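Local coordinates for dimethyladenosine transferase, putative (Plasmodium falciparum, PDB 2H1R), which probably transfers methyl groups from S-adenosyl-L-methionine to adenines of ribosomal RNA, this chain carrying its class I-like methyltransferase fold, at residues P28-K33 with C174-S179; D32-A37 with S189-L194; Y36-K41 with F107-A112; T102-F107 with S120-K125; T161-L166 with N210-C215. One frame throughout, in Å; residues are numbered along the deposited sequence.

Contact 1: P28-K33 with C174-S179; sequences PGILDK and CNVNRS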
# COMPACT_ATOMS: atom_id res chain seq x y z
N PRO A 28 10.63 23.24 -9.96
CA PRO A 28 9.27 23.74 -10.28
C PRO A 28 8.45 22.86 -11.20
O PRO A 28 7.24 22.69 -10.98
CB PRO A 28 9.56 25.09 -10.95
CG PRO A 28 10.77 25.55 -10.23
CD PRO A 28 11.63 24.32 -10.10
N GLY A 29 9.09 22.32 -12.23
CA GLY A 29 8.39 21.48 -13.19
C GLY A 29 7.89 20.17 -12.58
O GLY A 29 6.86 19.66 -12.99
N ILE A 30 8.62 19.62 -11.61
CA ILE A 30 8.13 18.41 -10.90
C ILE A 30 6.91 18.75 -9.99
O ILE A 30 5.93 18.00 -9.93
CB ILE A 30 9.26 17.74 -10.00
CG1 ILE A 30 10.53 17.41 -10.81
CG2 ILE A 30 8.77 16.48 -9.28
CD1 ILE A 30 10.33 16.55 -11.99
N LEU A 31 6.99 19.85 -9.26
CA LEU A 31 5.83 20.29 -8.49
C LEU A 31 4.59 20.41 -9.36
O LEU A 31 3.49 20.03 -8.92
CB LEU A 31 6.10 21.60 -7.77
CG LEU A 31 7.30 21.62 -6.84
CD1 LEU A 31 7.26 22.86 -5.96
CD2 LEU A 31 7.28 20.42 -5.97
N ASP A 32 4.74 20.97 -10.56
CA ASP A 32 3.62 21.07 -11.51
C ASP A 32 3.02 19.72 -11.86
O ASP A 32 1.80 19.58 -11.99
CB ASP A 32 4.04 21.79 -12.80
CG ASP A 32 4.09 23.30 -12.64
OD1 ASP A 32 3.63 23.82 -11.59
OD2 ASP A 32 4.61 23.97 -13.56
N LYS A 33 3.87 18.70 -12.01
CA LYS A 33 3.42 17.36 -12.35
C LYS A 33 2.65 16.73 -11.18
O LYS A 33 1.68 16.00 -11.41
CB LYS A 33 4.61 16.47 -12.69
CG LYS A 33 5.34 16.90 -13.97
CD LYS A 33 6.20 15.79 -14.53
CE LYS A 33 5.33 14.73 -15.20
NZ LYS A 33 6.07 13.97 -16.25
N CYS A 174 6.00 10.21 -12.76
CA CYS A 174 7.26 10.60 -13.39
C CYS A 174 8.50 10.11 -12.64
O CYS A 174 8.42 9.62 -11.50
CB CYS A 174 7.34 12.13 -13.54
SG CYS A 174 7.37 13.03 -11.95
N ASN A 175 9.65 10.25 -13.29
CA ASN A 175 10.93 10.04 -12.66
C ASN A 175 11.39 11.34 -12.04
O ASN A 175 11.05 12.42 -12.51
CB ASN A 175 11.95 9.59 -13.69
CG ASN A 175 11.57 8.30 -14.32
OD1 ASN A 175 11.49 7.28 -13.65
ND2 ASN A 175 11.28 8.33 -15.61
N VAL A 176 12.15 11.23 -10.96
CA VAL A 176 12.75 12.40 -10.36
C VAL A 176 14.23 12.13 -10.17
O VAL A 176 14.62 11.40 -9.24
CB VAL A 176 12.10 12.71 -8.99
CG1 VAL A 176 12.70 13.96 -8.39
CG2 VAL A 176 10.58 12.87 -9.14
N ASN A 177 15.07 12.72 -11.03
CA ASN A 177 16.50 12.54 -10.93
C ASN A 177 17.06 13.14 -9.66
O ASN A 177 16.53 14.14 -9.15
CB ASN A 177 17.20 13.17 -12.14
CG ASN A 177 18.70 12.78 -12.22
OD1 ASN A 177 19.57 13.62 -12.02
ND2 ASN A 177 18.98 11.49 -12.50
N ARG A 178 18.16 12.57 -9.16
CA ARG A 178 18.84 13.12 -7.99
C ARG A 178 19.20 14.62 -8.11
O ARG A 178 19.28 15.32 -7.09
CB ARG A 178 20.10 12.28 -7.67
CG ARG A 178 21.19 12.44 -8.74
CD ARG A 178 22.22 11.35 -8.64
NE ARG A 178 21.69 10.02 -8.92
CZ ARG A 178 22.27 8.89 -8.52
NH1 ARG A 178 23.41 8.93 -7.82
NH2 ARG A 178 21.72 7.72 -8.82
N SER A 179 19.45 15.11 -9.33
CA SER A 179 19.84 16.56 -9.51
C SER A 179 18.69 17.52 -9.15
O SER A 179 18.90 18.73 -8.95
CB SER A 179 20.29 16.83 -10.94
OG SER A 179 19.29 16.39 -11.84
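At the edge of the mixed sheet of the class I-like methyltransferase fold, helix 28-38 lays Ile30 and Lys33 against Val176 and Cys174 of the outermost strand, 168-176. The apolar touch is methyl to methyl: Ile30 CG2 lies 4.0 Å from Val176 CG2. A slighter approach brings Ile30 CD1 to 4.2 Å from the backbone O of Asn175. One turn on, Lys33 lies alongside Cys174: CD is near both its SG and CB, and the bend at chi3 (75°) turns CE and NZ along the cysteine, NZ 3.5 Å from Cys174 CB. The short helix and strand segments run roughly antiparallel, at 147° and 10.2 Å between their axes, the helix packing on one face of the sheet as in Rossmann-like methyltransferases. Leu25, predicted to bind S-adenosyl-L-methionine, touches both Ile30 and Val176, and Ile191 of the adjacent strand also meets both, so this apolar cluster lies next to the probable cofactor site. Beyond the strand the chain turns at Asn177, whose OD1 closes an Asx turn by accepting the backbone N of Ser179 at 3.1 Å. Ser179 OG bonds the same oxygen at 2.8 Å, in the carbonyl plane and on a lone pair.

Contact 2: D32-A37 with S189-L194; sequences DKIIYA and SVIVKL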
# COMPACT_ATOMS: atom_id res chain seq x y z
N ASP A 32 4.74 20.97 -10.56
CA ASP A 32 3.62 21.07 -11.51
C ASP A 32 3.02 19.72 -11.86
O ASP A 32 1.80 19.58 -11.99
CB ASP A 32 4.04 21.79 -12.80
CG ASP A 32 4.09 23.30 -12.64
OD1 ASP A 32 3.63 23.82 -11.59
OD2 ASP A 32 4.61 23.97 -13.56
N LYS A 33 3.87 18.70 -12.01
CA LYS A 33 3.42 17.36 -12.35
C LYS A 33 2.65 16.73 -11.18
O LYS A 33 1.68 16.00 -11.41
CB LYS A 33 4.61 16.47 -12.69
CG LYS A 33 5.34 16.90 -13.97
CD LYS A 33 6.20 15.79 -14.53
CE LYS A 33 5.33 14.73 -15.20
NZ LYS A 33 6.07 13.97 -16.25
N ILE A 34 3.11 16.98 -9.96
CA ILE A 34 2.42 16.48 -8.75
C ILE A 34 0.99 17.04 -8.74
O ILE A 34 0.02 16.31 -8.56
CB ILE A 34 3.23 16.88 -7.48
CG1 ILE A 34 4.48 16.00 -7.38
CG2 ILE A 34 2.42 16.74 -6.18
CD1 ILE A 34 5.51 16.49 -6.32
N ILE A 35 0.88 18.36 -8.91
CA ILE A 35 -0.40 19.07 -8.83
C ILE A 35 -1.36 18.55 -9.92
O ILE A 35 -2.53 18.29 -9.64
CB ILE A 35 -0.18 20.60 -9.01
CG1 ILE A 35 0.57 21.20 -7.83
CG2 ILE A 35 -1.52 21.34 -9.35
CD1 ILE A 35 -0.12 20.97 -6.47
N TYR A 36 -0.85 18.37 -11.13
CA TYR A 36 -1.67 17.86 -12.24
C TYR A 36 -2.21 16.45 -11.94
O TYR A 36 -3.39 16.16 -12.15
CB TYR A 36 -0.89 17.84 -13.55
CG TYR A 36 -1.69 17.37 -14.76
CD1 TYR A 36 -2.38 18.28 -15.57
CD2 TYR A 36 -1.75 16.03 -15.08
CE1 TYR A 36 -3.11 17.85 -16.67
CE2 TYR A 36 -2.48 15.58 -16.18
CZ TYR A 36 -3.16 16.50 -16.97
OH TYR A 36 -3.89 16.05 -18.07
N ALA A 37 -1.34 15.60 -11.43
CA ALA A 37 -1.74 14.24 -11.05
C ALA A 37 -2.79 14.20 -9.93
O ALA A 37 -3.64 13.31 -9.91
CB ALA A 37 -0.47 13.44 -10.61
N SER A 189 14.55 9.01 -7.63
CA SER A 189 13.19 8.80 -7.09
C SER A 189 12.16 8.68 -8.19
O SER A 189 12.45 8.90 -9.37
CB SER A 189 12.79 9.91 -6.12
OG SER A 189 13.58 9.93 -4.93
N VAL A 190 10.93 8.33 -7.80
CA VAL A 190 9.84 8.13 -8.72
C VAL A 190 8.58 8.59 -7.98
O VAL A 190 8.45 8.33 -6.79
CB VAL A 190 9.67 6.63 -9.11
CG1 VAL A 190 8.35 6.39 -9.91
CG2 VAL A 190 10.87 6.15 -9.94
N ILE A 191 7.70 9.28 -8.69
CA ILE A 191 6.40 9.66 -8.15
C ILE A 191 5.35 8.76 -8.74
O ILE A 191 5.28 8.57 -9.97
CB ILE A 191 6.07 11.15 -8.46
CG1 ILE A 191 7.17 12.01 -7.80
CG2 ILE A 191 4.63 11.47 -7.94
CD1 ILE A 191 7.24 13.42 -8.27
N VAL A 192 4.54 8.20 -7.85
CA VAL A 192 3.46 7.28 -8.24
C VAL A 192 2.13 7.86 -7.73
O VAL A 192 2.13 8.69 -6.79
CB VAL A 192 3.66 5.84 -7.68
CG1 VAL A 192 4.93 5.21 -8.23
CG2 VAL A 192 3.71 5.82 -6.19
N LYS A 193 1.05 7.46 -8.38
CA LYS A 193 -0.31 7.83 -7.99
C LYS A 193 -1.09 6.58 -7.64
O LYS A 193 -0.99 5.57 -8.34
CB LYS A 193 -1.00 8.56 -9.15
CG LYS A 193 -2.44 9.04 -8.86
CD LYS A 193 -2.99 9.85 -10.07
CE LYS A 193 -3.49 8.91 -11.19
NZ LYS A 193 -3.97 9.62 -12.47
N LEU A 194 -1.80 6.66 -6.53
CA LEU A 194 -2.65 5.58 -6.04
C LEU A 194 -4.08 6.09 -6.00
O LEU A 194 -4.34 7.13 -5.36
CB LEU A 194 -2.30 5.17 -4.61
CG LEU A 194 -0.88 4.82 -4.17
CD1 LEU A 194 -0.88 4.21 -2.76
CD2 LEU A 194 -0.24 3.89 -5.15
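Ile34 of helix 28-38 meets Ile191 of strand 189-196 through the ends of their side chains, which cross at about a right angle. From CB, the Ile191 chain leaves the strand: CG1 stands opposite the carbonyl carbon (chi1 -60°), and the extended chi2 of 165° carries CD1 toward the helix. This terminal methyl makes the touch, resting 3.9 Å from Ile34 CG1 and 4.0 Å from Ile34 CD1, so it lies against the outer half of the partner chain. The same methyl also packs on Ile30 and Val176. Two residues along the strand, Lys193 points to the same side and meets the helix one turn further on. With chi1 at -178° and chi2 extended, its CD reaches 3.5 Å from the backbone O of Ala37 and 4.4 Å from Ala37 CB. The contact is therefore apolar at Ile34 and mixed at Ala37, where aliphatic carbon lies against a carbonyl. Ile191 also packs on Val137 and Met139 of strand 135-141, while Val190 on the reverse face reaches helix 142-148. Strand 189-196 thus runs antiparallel between strands 135-141 and 168-176, with helix 28-38 on one side of the sheet and helix 142-148 on the other.

Contact 3: Y36-K41 with F107-A112; sequences YAAKIK and FDVCTA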
# COMPACT_ATOMS: atom_id res chain seq x y z
N TYR A 36 -0.85 18.37 -11.13
CA TYR A 36 -1.67 17.86 -12.24
C TYR A 36 -2.21 16.45 -11.94
O TYR A 36 -3.39 16.16 -12.15
CB TYR A 36 -0.89 17.84 -13.55
CG TYR A 36 -1.69 17.37 -14.76
CD1 TYR A 36 -2.38 18.28 -15.57
CD2 TYR A 36 -1.75 16.03 -15.08
CE1 TYR A 36 -3.11 17.85 -16.67
CE2 TYR A 36 -2.48 15.58 -16.18
CZ TYR A 36 -3.16 16.50 -16.97
OH TYR A 36 -3.89 16.05 -18.07
N ALA A 37 -1.34 15.60 -11.43
CA ALA A 37 -1.74 14.24 -11.05
C ALA A 37 -2.79 14.20 -9.93
O ALA A 37 -3.64 13.31 -9.91
CB ALA A 37 -0.47 13.44 -10.61
N ALA A 38 -2.65 15.10 -8.95
CA ALA A 38 -3.50 15.08 -7.75
C ALA A 38 -4.96 15.46 -8.03
O ALA A 38 -5.84 14.99 -7.30
CB ALA A 38 -2.93 15.95 -6.64
N LYS A 39 -5.22 16.29 -9.05
CA LYS A 39 -6.61 16.69 -9.43
C LYS A 39 -7.42 17.25 -8.25
O LYS A 39 -8.56 16.85 -7.99
CB LYS A 39 -7.37 15.54 -10.12
CG LYS A 39 -6.75 15.07 -11.45
N ILE A 40 -6.83 18.18 -7.52
CA ILE A 40 -7.42 18.64 -6.25
C ILE A 40 -8.65 19.56 -6.49
O ILE A 40 -8.58 20.46 -7.33
CB ILE A 40 -6.38 19.38 -5.43
CG1 ILE A 40 -5.26 18.42 -5.04
CG2 ILE A 40 -7.02 20.01 -4.17
CD1 ILE A 40 -3.96 19.10 -4.64
N LYS A 41 -9.75 19.33 -5.77
CA LYS A 41 -10.94 20.21 -5.84
C LYS A 41 -11.02 21.13 -4.63
O LYS A 41 -10.50 20.80 -3.58
CB LYS A 41 -12.21 19.37 -5.88
CG LYS A 41 -12.35 18.42 -7.06
CD LYS A 41 -13.41 17.36 -6.68
N PHE A 107 -8.89 12.89 5.30
CA PHE A 107 -8.37 13.66 4.19
C PHE A 107 -8.89 13.03 2.90
O PHE A 107 -9.30 11.86 2.86
CB PHE A 107 -6.83 13.74 4.22
CG PHE A 107 -6.15 12.41 4.00
CD1 PHE A 107 -5.85 11.98 2.72
CD2 PHE A 107 -5.85 11.60 5.08
CE1 PHE A 107 -5.26 10.74 2.50
CE2 PHE A 107 -5.22 10.37 4.89
CZ PHE A 107 -4.95 9.92 3.60
N ASP A 108 -8.89 13.83 1.85
CA ASP A 108 -9.33 13.40 0.53
C ASP A 108 -8.16 13.05 -0.36
O ASP A 108 -8.22 12.08 -1.12
CB ASP A 108 -10.14 14.54 -0.11
CG ASP A 108 -11.42 14.80 0.64
OD1 ASP A 108 -12.25 13.89 0.58
OD2 ASP A 108 -11.56 15.85 1.33
N VAL A 109 -7.10 13.84 -0.28
CA VAL A 109 -5.95 13.69 -1.16
C VAL A 109 -4.70 13.76 -0.32
O VAL A 109 -4.57 14.67 0.52
CB VAL A 109 -5.89 14.84 -2.24
CG1 VAL A 109 -4.65 14.73 -3.12
CG2 VAL A 109 -7.14 14.84 -3.10
N CYS A 110 -3.77 12.82 -0.54
CA CYS A 110 -2.49 12.81 0.15
C CYS A 110 -1.35 13.11 -0.82
O CYS A 110 -1.34 12.61 -1.94
CB CYS A 110 -2.23 11.42 0.78
SG CYS A 110 -0.66 11.40 1.69
N THR A 111 -0.39 13.93 -0.40
CA THR A 111 0.87 14.03 -1.14
C THR A 111 2.02 13.87 -0.13
O THR A 111 1.92 14.32 1.01
CB THR A 111 0.98 15.33 -1.97
OG1 THR A 111 2.15 15.26 -2.79
CG2 THR A 111 1.04 16.57 -1.07
N ALA A 112 3.08 13.17 -0.53
CA ALA A 112 4.18 12.90 0.40
C ALA A 112 5.47 12.73 -0.33
O ALA A 112 5.49 12.16 -1.42
CB ALA A 112 3.89 11.61 1.18
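Val109 CG1 is the single methyl on which Ala38 and Ile40 converge, and the close packing of this contact is confined to that point. Ala38 CB comes to 4.1 Å from Val109 CG1, and Ile40 CG1 to 4.2 Å from the same methyl. CG1 of the valine stands anti to its own backbone N (chi1 177°), a rotation that presents it to both partners. The short side chain of Ala38 is consistent with the close backbones, the CA atoms of Ala38 and Val109 being 7.2 Å apart. Between the two apolar residues the chain leaves the helix: Lys39 is the first residue out of helical geometry and has positive phi (52°), and the turn there brings Ile40 back to the strand after Ala38. Both Ala38 and Val109 are buried.

The other side is looser. Lys39 is exposed, its side chain incomplete in the model beyond CG, and Lys39 CB stays 7.1 Å from Val109 CG2. No hydrogen bond joins the two segments, and the buried surface is small, 112 Å² over both sides.

Lys41 N is hydrogen-bonded to Asp44 OD2 at the approach to strand 45-49, and Asp108 OD2 takes the backbone N of Ile45. Strand 109-113 runs parallel between strands 45-49 and 135-141; Ala38 also packs on Val137 of the latter, while Ile40 reaches Val46 and Leu60, the last from helix 57-60. The end of helix 28-38 thus lies over the central strands of the sheet.

Contact 4: T102-F107 with S120-K125; sequences TVFPKF and SPLIFK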
# COMPACT_ATOMS: atom_id res chain seq x y z
N THR A 102 2.14 9.82 13.94
CA THR A 102 0.98 10.74 13.86
C THR A 102 -0.31 10.06 13.40
O THR A 102 -0.33 9.37 12.37
CB THR A 102 1.27 11.93 12.90
OG1 THR A 102 2.49 12.58 13.27
CG2 THR A 102 0.13 12.96 12.93
N VAL A 103 -1.39 10.26 14.14
CA VAL A 103 -2.70 9.80 13.67
C VAL A 103 -3.08 10.66 12.47
O VAL A 103 -3.00 11.89 12.54
CB VAL A 103 -3.79 9.84 14.78
CG1 VAL A 103 -4.07 11.27 15.27
CG2 VAL A 103 -5.10 9.16 14.30
N PHE A 104 -3.45 10.04 11.35
CA PHE A 104 -3.86 10.80 10.19
C PHE A 104 -5.26 11.35 10.39
O PHE A 104 -6.16 10.62 10.83
CB PHE A 104 -3.83 9.96 8.90
CG PHE A 104 -2.45 9.71 8.35
CD1 PHE A 104 -1.32 10.33 8.88
CD2 PHE A 104 -2.29 8.89 7.24
CE1 PHE A 104 -0.04 10.07 8.34
CE2 PHE A 104 -1.04 8.64 6.70
CZ PHE A 104 0.10 9.23 7.26
N PRO A 105 -5.47 12.64 10.06
CA PRO A 105 -6.83 13.21 9.98
C PRO A 105 -7.61 12.60 8.82
O PRO A 105 -7.03 11.88 7.99
CB PRO A 105 -6.56 14.68 9.68
CG PRO A 105 -5.27 14.68 8.93
CD PRO A 105 -4.45 13.64 9.68
N LYS A 106 -8.92 12.87 8.75
CA LYS A 106 -9.68 12.52 7.56
C LYS A 106 -9.14 13.45 6.47
O LYS A 106 -8.89 14.64 6.71
CB LYS A 106 -11.18 12.71 7.75
N PHE A 107 -8.89 12.89 5.30
CA PHE A 107 -8.37 13.66 4.19
C PHE A 107 -8.89 13.03 2.90
O PHE A 107 -9.30 11.86 2.86
CB PHE A 107 -6.83 13.74 4.22
CG PHE A 107 -6.15 12.41 4.00
CD1 PHE A 107 -5.85 11.98 2.72
CD2 PHE A 107 -5.85 11.60 5.08
CE1 PHE A 107 -5.26 10.74 2.50
CE2 PHE A 107 -5.22 10.37 4.89
CZ PHE A 107 -4.95 9.92 3.60
N SER A 120 7.56 1.07 3.27
CA SER A 120 6.61 -0.01 3.46
C SER A 120 5.59 0.29 4.57
O SER A 120 4.37 0.08 4.36
CB SER A 120 7.33 -1.34 3.68
OG SER A 120 6.39 -2.34 3.94
N PRO A 121 6.05 0.79 5.75
CA PRO A 121 5.10 1.21 6.79
C PRO A 121 4.08 2.25 6.30
O PRO A 121 2.91 2.19 6.69
CB PRO A 121 6.00 1.84 7.86
CG PRO A 121 7.33 1.20 7.68
CD PRO A 121 7.45 0.96 6.19
N LEU A 122 4.52 3.19 5.48
CA LEU A 122 3.59 4.19 4.93
C LEU A 122 2.50 3.53 4.07
O LEU A 122 1.32 3.84 4.23
CB LEU A 122 4.31 5.28 4.14
CG LEU A 122 3.24 6.22 3.53
CD1 LEU A 122 2.60 7.17 4.60
CD2 LEU A 122 3.70 6.93 2.28
N ILE A 123 2.90 2.66 3.14
CA ILE A 123 1.96 1.93 2.32
C ILE A 123 0.92 1.16 3.15
O ILE A 123 -0.26 1.24 2.87
CB ILE A 123 2.68 0.96 1.33
CG1 ILE A 123 3.42 1.73 0.23
CG2 ILE A 123 1.69 -0.07 0.73
CD1 ILE A 123 2.58 2.79 -0.48
N PHE A 124 1.37 0.41 4.16
CA PHE A 124 0.46 -0.34 5.02
C PHE A 124 -0.49 0.60 5.80
O PHE A 124 -1.67 0.29 6.00
CB PHE A 124 1.26 -1.20 5.98
N LYS A 125 0.04 1.74 6.24
CA LYS A 125 -0.80 2.75 6.90
C LYS A 125 -1.89 3.26 5.98
O LYS A 125 -3.06 3.37 6.39
CB LYS A 125 0.03 3.92 7.40
CG LYS A 125 -0.73 4.77 8.41
CD LYS A 125 0.13 5.76 9.10
CE LYS A 125 -0.64 6.34 10.28
NZ LYS A 125 0.26 7.30 10.95
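Lys125 of helix 119-128 reaches across to the loop 102-107, where it meets both the Phe104 ring and the backbone of Thr102. The polar interaction is a hydrogen bond from Lys125 NZ to Thr102 O at 2.6 Å, with a C=O...N angle of 154° and the donor tilted 24° from the carbonyl plane. The lysine spans the gap because CG is anti to the backbone N (chi1 -164°) and the chain beyond it is extended.

Over the Phe104 face, Lys125 CE sits above the ring centre, 4.0 Å from the centroid, as a CH-pi contact. NZ lies 4.1 Å from the same centroid, off the ring normal but still over the face, which makes a cation-pi pair. Apolar packing is supplied by Leu122, whose CD1 approaches the ring edge at 4.2 Å from Phe104 CZ. The remaining ring surroundings include Leu47, Ile49 and Ile70 of the parallel sheet strands, so the loop is tucked between sheet and helix.

Lys125 NZ also hydrogen-bonds Ala99 O, and more weakly Ile100 O. The ammonium group thus bridges loop and helix; gripped by backbone carbonyls and backed by an aromatic face, it would be expected to favour its charged form.

Contact 5: T161-L166 with N210-C215; sequences TINVKL and NLLRIC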
# COMPACT_ATOMS: atom_id res chain seq x y z
N THR A 161 3.70 -5.71 -3.99
CA THR A 161 3.06 -5.42 -5.25
C THR A 161 1.62 -5.85 -5.30
O THR A 161 0.75 -5.08 -5.75
CB THR A 161 3.78 -6.06 -6.49
OG1 THR A 161 5.21 -5.96 -6.33
CG2 THR A 161 3.34 -5.37 -7.74
N ILE A 162 1.34 -7.07 -4.86
CA ILE A 162 -0.04 -7.55 -4.93
C ILE A 162 -0.94 -6.80 -3.93
O ILE A 162 -2.06 -6.45 -4.29
CB ILE A 162 -0.15 -9.08 -4.80
CG1 ILE A 162 0.57 -9.76 -5.97
CG2 ILE A 162 -1.63 -9.53 -4.86
CD1 ILE A 162 0.43 -11.33 -5.99
N ASN A 163 -0.44 -6.54 -2.73
CA ASN A 163 -1.16 -5.68 -1.75
C ASN A 163 -1.60 -4.36 -2.32
O ASN A 163 -2.80 -3.99 -2.27
CB ASN A 163 -0.35 -5.50 -0.48
CG ASN A 163 -0.49 -6.68 0.44
OD1 ASN A 163 -1.50 -7.35 0.43
ND2 ASN A 163 0.52 -6.95 1.22
N VAL A 164 -0.64 -3.68 -2.93
CA VAL A 164 -0.92 -2.39 -3.60
C VAL A 164 -1.98 -2.52 -4.69
O VAL A 164 -2.93 -1.68 -4.76
CB VAL A 164 0.40 -1.77 -4.14
CG1 VAL A 164 0.13 -0.51 -4.96
CG2 VAL A 164 1.29 -1.41 -3.00
N LYS A 165 -1.85 -3.54 -5.53
CA LYS A 165 -2.73 -3.74 -6.65
C LYS A 165 -4.16 -4.08 -6.18
O LYS A 165 -5.14 -3.74 -6.85
CB LYS A 165 -2.21 -4.87 -7.54
CG LYS A 165 -1.02 -4.51 -8.47
CD LYS A 165 -0.42 -5.76 -9.08
CE LYS A 165 -1.24 -6.23 -10.30
NZ LYS A 165 -0.83 -7.64 -10.68
N LEU A 166 -4.26 -4.77 -5.05
CA LEU A 166 -5.57 -5.14 -4.55
C LEU A 166 -6.30 -3.88 -4.13
O LEU A 166 -7.46 -3.70 -4.47
CB LEU A 166 -5.49 -6.11 -3.36
CG LEU A 166 -6.90 -6.39 -2.75
CD1 LEU A 166 -7.77 -7.06 -3.75
CD2 LEU A 166 -6.82 -7.22 -1.53
N ASN A 210 -1.63 -12.68 5.43
CA ASN A 210 -1.00 -13.91 5.93
C ASN A 210 -0.95 -15.01 4.87
O ASN A 210 0.05 -15.75 4.79
CB ASN A 210 -1.68 -14.44 7.19
CG ASN A 210 -1.35 -13.63 8.41
OD1 ASN A 210 -0.41 -12.83 8.42
ND2 ASN A 210 -2.12 -13.83 9.46
N LEU A 211 -2.00 -15.09 4.07
CA LEU A 211 -2.03 -16.02 2.92
C LEU A 211 -0.90 -15.66 1.94
O LEU A 211 -0.16 -16.54 1.47
CB LEU A 211 -3.38 -15.95 2.19
CG LEU A 211 -3.48 -16.67 0.83
CD1 LEU A 211 -3.29 -18.19 0.94
CD2 LEU A 211 -4.80 -16.37 0.11
N LEU A 212 -0.75 -14.37 1.66
CA LEU A 212 0.36 -13.93 0.79
C LEU A 212 1.73 -14.23 1.36
O LEU A 212 2.62 -14.57 0.60
CB LEU A 212 0.26 -12.45 0.40
CG LEU A 212 -0.92 -12.10 -0.53
CD1 LEU A 212 -0.94 -10.59 -0.71
CD2 LEU A 212 -0.82 -12.72 -1.90
N ARG A 213 1.91 -14.09 2.67
CA ARG A 213 3.20 -14.43 3.30
C ARG A 213 3.54 -15.93 3.16
O ARG A 213 4.70 -16.30 2.89
CB ARG A 213 3.23 -14.00 4.77
CG ARG A 213 3.39 -12.48 4.92
CD ARG A 213 3.24 -12.09 6.40
NE ARG A 213 3.37 -10.67 6.63
CZ ARG A 213 4.52 -10.05 6.88
NH1 ARG A 213 5.64 -10.75 6.89
NH2 ARG A 213 4.56 -8.74 7.09
N ILE A 214 2.53 -16.79 3.29
CA ILE A 214 2.75 -18.21 3.06
C ILE A 214 3.21 -18.48 1.63
O ILE A 214 4.22 -19.17 1.41
CB ILE A 214 1.46 -19.06 3.36
CG1 ILE A 214 1.08 -18.95 4.83
CG2 ILE A 214 1.70 -20.52 3.03
CD1 ILE A 214 -0.27 -19.59 5.14
N CYS A 215 2.47 -17.94 0.68
CA CYS A 215 2.70 -18.16 -0.73
C CYS A 215 4.00 -17.51 -1.24
O CYS A 215 4.72 -18.13 -2.03
CB CYS A 215 1.52 -17.66 -1.56
SG CYS A 215 -0.01 -18.64 -1.20
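Helices 159-167 and 205-216 pack side by side here, Ile162 and Asn163 of the first lying against Leu212 of the second, at the boundary between the methyltransferase sheet domain and the helical C-terminal part of the chain. Along the first helix, Ile162 comes first. Its branch methyl CG2 approaches Leu212 CD1 at 4.3 Å, a loose apolar touch, and its side chain is also packed by Trp208, Phe216 and, from helix 279-291, Phe282. The next residue, Asn163, brings its amide to the same leucine methyl, the two side chains sliding past each other in opposite directions. With chi1 at -81°, CG lies beside the backbone N, and the CB bond itself does not aim at the second helix; only the amide end comes near it.

This buried amide has polar partners one turn earlier on helix 205-216. Asn163 ND2 donates to Asp209 OD1, and OD1 has a weak hydrogen bond from Trp208 NE1. Leu212, which also packs on Phe282, meets both residues with the same methyl: its CD1 lies 3.5 Å from Asn163 OD1 and 4.1 Å from Asn163 CG.

From the N terminus, helix 28-38 opens three of the five contacts in succession. Contacts 1 and 2 close the longest loops, onto the neighbouring strands 168-176 and 189-196, and share Asp32 and Lys33; contact 3 closes a shorter loop onto strand 109-113 and is nested inside the loop of contact 1. Contact 4 is nested within the loops of contacts 1 and 2 but crosses contact 3, with which it shares Phe107, and joins the loop before strand 109-113 to the helix after it. Contact 5 crosses contacts 1 and 2 and follows contacts 3 and 4 in series. It ties helix 159-167 to helix 205-216, meeting contact 4 where Val164 packs on Ile123.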